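PDB 7M0O: 3-phosphoshikimate 1-carboxyvinyltransferase from Streptomyces sviceus, which probably transfers the enolpyruvyl group of phosphoenolpyruvate to the 5-hydroxyl of shikimate-3-phosphate, the sixth step toward chorismate. Local coordinates for residues A[224-232]-A[394-404]. Numbering follows the deposited sequence.
Sequences STASYFFAA and FPGFHEAFAEL
A knob-into-hole contact joins helix 223-235 to the C-terminal helix 397-406, with Phe229 as the knob among Phe397, Ala400, Phe401 and Leu404. The two helical segments run nearly parallel; their axes approach to 11.3 Å and cross at -22°. The Phe229 ring bridges much of this distance. Its CZ reaches Ala400 CB at 3.9 Å, and Ala400 O lies at the ring edge. Phe401 comes over one face. Its edge points into that face in a T-shaped pair, with centroids 5.8 Å apart and planes at 71°. Phe397 slides past Phe229 in the opposite direction, bringing its CE1 to Phe229 CE2. Both helices belong to the same globular half of the two-domain EPSP synthase fold, and their interface is apolar and largely buried. At the C-terminal ends of both segments, Leu404 CD2 sits 3.6 Å from Phe229 CD1 and 3.5 Å from Ala232 CB. At their N-terminal ends, Phe394 precedes the helix in a type I turn. In Thr225 the hydroxyl lies beside the backbone N (chi1 -67°), which leaves the methyl CG2 anti to that N and facing Phe394. Thr225 CG2 meets Phe394 CD2 at 3.4 Å, and the two side chains cross at about a right angle. Tyr228 CB borders the Phe397 ring edge. The Tyr228 hydroxyl is hydrogen-bonded to Arg367, which is predicted to bind phosphoenolpyruvate, so helix 223-235 also borders the probable active site. Met370 of helix 366-375 touches both Tyr228 and Phe397.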
loop_
_atom_site.group_PDB
_atom_site.type_symbol
_atom_site.label_atom_id
_atom_site.label_comp_id
_atom_site.label_asym_id
_atom_site.label_seq_id
_atom_site.Cartn_x
_atom_site.Cartn_y
_atom_site.Cartn_z
ATOM N N SER A 224 -5.562 0.860 -5.765
ATOM C CA SER A 224 -6.724 0.041 -5.438
ATOM C C SER A 224 -7.920 0.918 -5.098
ATOM O O SER A 224 -9.039 0.674 -5.559
ATOM C CB SER A 224 -6.382 -0.882 -4.265
ATOM O OG SER A 224 -5.175 -1.580 -4.505
ATOM N N THR A 225 -7.684 1.965 -4.309
ATOM C CA THR A 225 -8.710 2.967 -4.043
ATOM C C THR A 225 -9.166 3.643 -5.331
ATOM O O THR A 225 -10.358 3.916 -5.511
ATOM C CB THR A 225 -8.155 3.997 -3.060
ATOM O OG1 THR A 225 -7.952 3.359 -1.799
ATOM C CG2 THR A 225 -9.104 5.188 -2.895
ATOM N N ALA A 226 -8.233 3.884 -6.260
ATOM C CA ALA A 226 -8.589 4.546 -7.506
ATOM C C ALA A 226 -9.508 3.697 -8.373
ATOM O O ALA A 226 -10.250 4.262 -9.184
ATOM C CB ALA A 226 -7.334 4.910 -8.309
ATOM N N SER A 227 -9.501 2.372 -8.200
ATOM C CA SER A 227 -10.259 1.514 -9.104
ATOM C C SER A 227 -11.744 1.819 -9.035
ATOM O O SER A 227 -12.429 1.752 -10.059
ATOM C CB SER A 227 -10.011 0.024 -8.788
ATOM O OG SER A 227 -10.674 -0.437 -7.620
ATOM N N TYR A 228 -12.251 2.197 -7.850
ATOM C CA TYR A 228 -13.678 2.468 -7.718
ATOM C C TYR A 228 -14.068 3.731 -8.459
ATOM O O TYR A 228 -15.160 3.800 -9.032
ATOM C CB TYR A 228 -14.071 2.581 -6.233
ATOM C CG TYR A 228 -13.516 1.425 -5.458
ATOM C CD1 TYR A 228 -14.060 0.152 -5.604
ATOM C CD2 TYR A 228 -12.409 1.588 -4.632
ATOM C CE1 TYR A 228 -13.526 -0.926 -4.928
ATOM C CE2 TYR A 228 -11.867 0.506 -3.949
ATOM C CZ TYR A 228 -12.426 -0.736 -4.113
ATOM O OH TYR A 228 -11.874 -1.802 -3.451
ATOM N N PHE A 229 -13.172 4.719 -8.502
ATOM C CA PHE A 229 -13.497 5.971 -9.168
ATOM C C PHE A 229 -13.353 5.818 -10.683
ATOM O O PHE A 229 -14.205 6.295 -11.439
ATOM C CB PHE A 229 -12.631 7.097 -8.573
ATOM C CG PHE A 229 -12.920 7.358 -7.104
ATOM C CD1 PHE A 229 -13.741 8.404 -6.715
ATOM C CD2 PHE A 229 -12.439 6.503 -6.125
ATOM C CE1 PHE A 229 -14.044 8.616 -5.367
ATOM C CE2 PHE A 229 -12.755 6.689 -4.792
ATOM C CZ PHE A 229 -13.561 7.760 -4.408
ATOM N N PHE A 230 -12.342 5.060 -11.124
ATOM C CA PHE A 230 -12.218 4.702 -12.534
ATOM C C PHE A 230 -13.440 3.911 -13.017
ATOM O O PHE A 230 -13.947 4.151 -14.119
ATOM C CB PHE A 230 -10.943 3.882 -12.761
ATOM C CG PHE A 230 -9.641 4.664 -12.689
ATOM C CD1 PHE A 230 -9.523 5.953 -13.189
ATOM C CD2 PHE A 230 -8.519 4.065 -12.160
ATOM C CE1 PHE A 230 -8.289 6.630 -13.132
ATOM C CE2 PHE A 230 -7.287 4.725 -12.110
ATOM C CZ PHE A 230 -7.179 6.002 -12.597
ATOM N N ALA A 231 -13.907 2.936 -12.220
ATOM C CA ALA A 231 -15.075 2.132 -12.597
ATOM C C ALA A 231 -16.341 2.976 -12.717
ATOM O O ALA A 231 -17.151 2.768 -13.637
ATOM C CB ALA A 231 -15.298 1.017 -11.576
ATOM N N ALA A 232 -16.548 3.901 -11.782
ATOM C CA ALA A 232 -17.700 4.801 -11.857
ATOM C C ALA A 232 -17.715 5.567 -13.179
ATOM O O ALA A 232 -18.773 5.733 -13.809
ATOM C CB ALA A 232 -17.674 5.772 -10.673
ATOM N N PHE A 394 -9.407 3.792 3.676
ATOM C CA PHE A 394 -9.752 5.103 3.144
ATOM C C PHE A 394 -10.831 5.687 4.047
ATOM O O PHE A 394 -12.028 5.519 3.773
ATOM C CB PHE A 394 -10.227 4.982 1.686
ATOM C CG PHE A 394 -10.411 6.310 0.964
ATOM C CD1 PHE A 394 -10.042 7.516 1.546
ATOM C CD2 PHE A 394 -10.974 6.329 -0.304
ATOM C CE1 PHE A 394 -10.240 8.738 0.864
ATOM C CE2 PHE A 394 -11.177 7.530 -0.986
ATOM C CZ PHE A 394 -10.804 8.732 -0.403
ATOM N N PRO A 395 -10.444 6.323 5.155
ATOM C CA PRO A 395 -11.454 6.854 6.086
ATOM C C PRO A 395 -12.433 7.812 5.430
ATOM O O PRO A 395 -13.611 7.816 5.796
ATOM C CB PRO A 395 -10.602 7.551 7.160
ATOM C CG PRO A 395 -9.288 6.823 7.113
ATOM C CD PRO A 395 -9.071 6.510 5.658
ATOM N N GLY A 396 -11.997 8.595 4.453
ATOM C CA GLY A 396 -12.895 9.534 3.811
ATOM C C GLY A 396 -13.588 9.015 2.564
ATOM O O GLY A 396 -14.070 9.819 1.765
ATOM N N PHE A 397 -13.696 7.691 2.392
ATOM C CA PHE A 397 -14.228 7.164 1.132
ATOM C C PHE A 397 -15.645 7.657 0.853
ATOM O O PHE A 397 -15.983 8.000 -0.287
ATOM C CB PHE A 397 -14.230 5.631 1.116
ATOM C CG PHE A 397 -15.048 5.065 -0.018
ATOM C CD1 PHE A 397 -14.517 4.969 -1.296
ATOM C CD2 PHE A 397 -16.384 4.698 0.173
ATOM C CE1 PHE A 397 -15.283 4.444 -2.361
ATOM C CE2 PHE A 397 -17.154 4.210 -0.874
ATOM C CZ PHE A 397 -16.602 4.080 -2.143
ATOM N N HIS A 398 -16.512 7.627 1.864
ATOM C CA HIS A 398 -17.906 7.969 1.594
ATOM C C HIS A 398 -18.059 9.428 1.204
ATOM O O HIS A 398 -18.945 9.758 0.412
ATOM C CB HIS A 398 -18.771 7.658 2.807
ATOM C CG HIS A 398 -18.901 6.198 3.084
ATOM N ND1 HIS A 398 -19.594 5.339 2.257
ATOM C CD2 HIS A 398 -18.416 5.440 4.094
ATOM C CE1 HIS A 398 -19.542 4.115 2.755
ATOM N NE2 HIS A 398 -18.839 4.151 3.872
ATOM N N GLU A 399 -17.197 10.303 1.732
ATOM C CA GLU A 399 -17.228 11.710 1.347
ATOM C C GLU A 399 -16.755 11.889 -0.090
ATOM O O GLU A 399 -17.419 12.553 -0.898
ATOM C CB GLU A 399 -16.365 12.533 2.303
ATOM C CG GLU A 399 -16.816 12.448 3.739
ATOM C CD GLU A 399 -15.678 12.625 4.741
ATOM O OE1 GLU A 399 -14.574 13.064 4.348
ATOM O OE2 GLU A 399 -15.904 12.327 5.927
ATOM N N ALA A 400 -15.619 11.272 -0.425
ATOM C CA ALA A 400 -15.064 11.377 -1.773
ATOM C C ALA A 400 -16.019 10.822 -2.818
ATOM O O ALA A 400 -16.160 11.393 -3.901
ATOM C CB ALA A 400 -13.730 10.642 -1.855
ATOM N N PHE A 401 -16.668 9.693 -2.523
ATOM C CA PHE A 401 -17.561 9.099 -3.507
ATOM C C PHE A 401 -18.830 9.926 -3.650
ATOM O O PHE A 401 -19.357 10.067 -4.761
ATOM C CB PHE A 401 -17.885 7.648 -3.125
ATOM C CG PHE A 401 -18.381 6.823 -4.286
ATOM C CD1 PHE A 401 -17.494 6.364 -5.248
ATOM C CD2 PHE A 401 -19.733 6.530 -4.430
ATOM C CE1 PHE A 401 -17.936 5.609 -6.325
ATOM C CE2 PHE A 401 -20.187 5.776 -5.506
ATOM C CZ PHE A 401 -19.292 5.318 -6.454
ATOM N N ALA A 402 -19.311 10.506 -2.548
ATOM C CA ALA A 402 -20.444 11.415 -2.636
ATOM C C ALA A 402 -20.128 12.592 -3.551
ATOM O O ALA A 402 -20.979 13.022 -4.339
ATOM C CB ALA A 402 -20.833 11.898 -1.237
ATOM N N GLU A 403 -18.899 13.112 -3.467
ATOM C CA GLU A 403 -18.469 14.217 -4.317
ATOM C C GLU A 403 -18.412 13.798 -5.780
ATOM O O GLU A 403 -18.823 14.561 -6.665
ATOM C CB GLU A 403 -17.109 14.723 -3.854
ATOM C CG GLU A 403 -16.592 15.931 -4.611
ATOM C CD GLU A 403 -15.274 16.460 -4.059
ATOM O OE1 GLU A 403 -14.434 15.655 -3.604
ATOM O OE2 GLU A 403 -15.080 17.694 -4.071
ATOM N N LEU A 404 -17.911 12.587 -6.050
ATOM C CA LEU A 404 -17.935 12.074 -7.416
ATOM C C LEU A 404 -19.367 11.989 -7.936
ATOM O O LEU A 404 -19.652 12.375 -9.079
ATOM C CB LEU A 404 -17.234 10.710 -7.467
ATOM C CG LEU A 404 -17.236 9.999 -8.831
ATOM C CD1 LEU A 404 -16.357 10.725 -9.813
ATOM C CD2 LEU A 404 -16.788 8.566 -8.672
#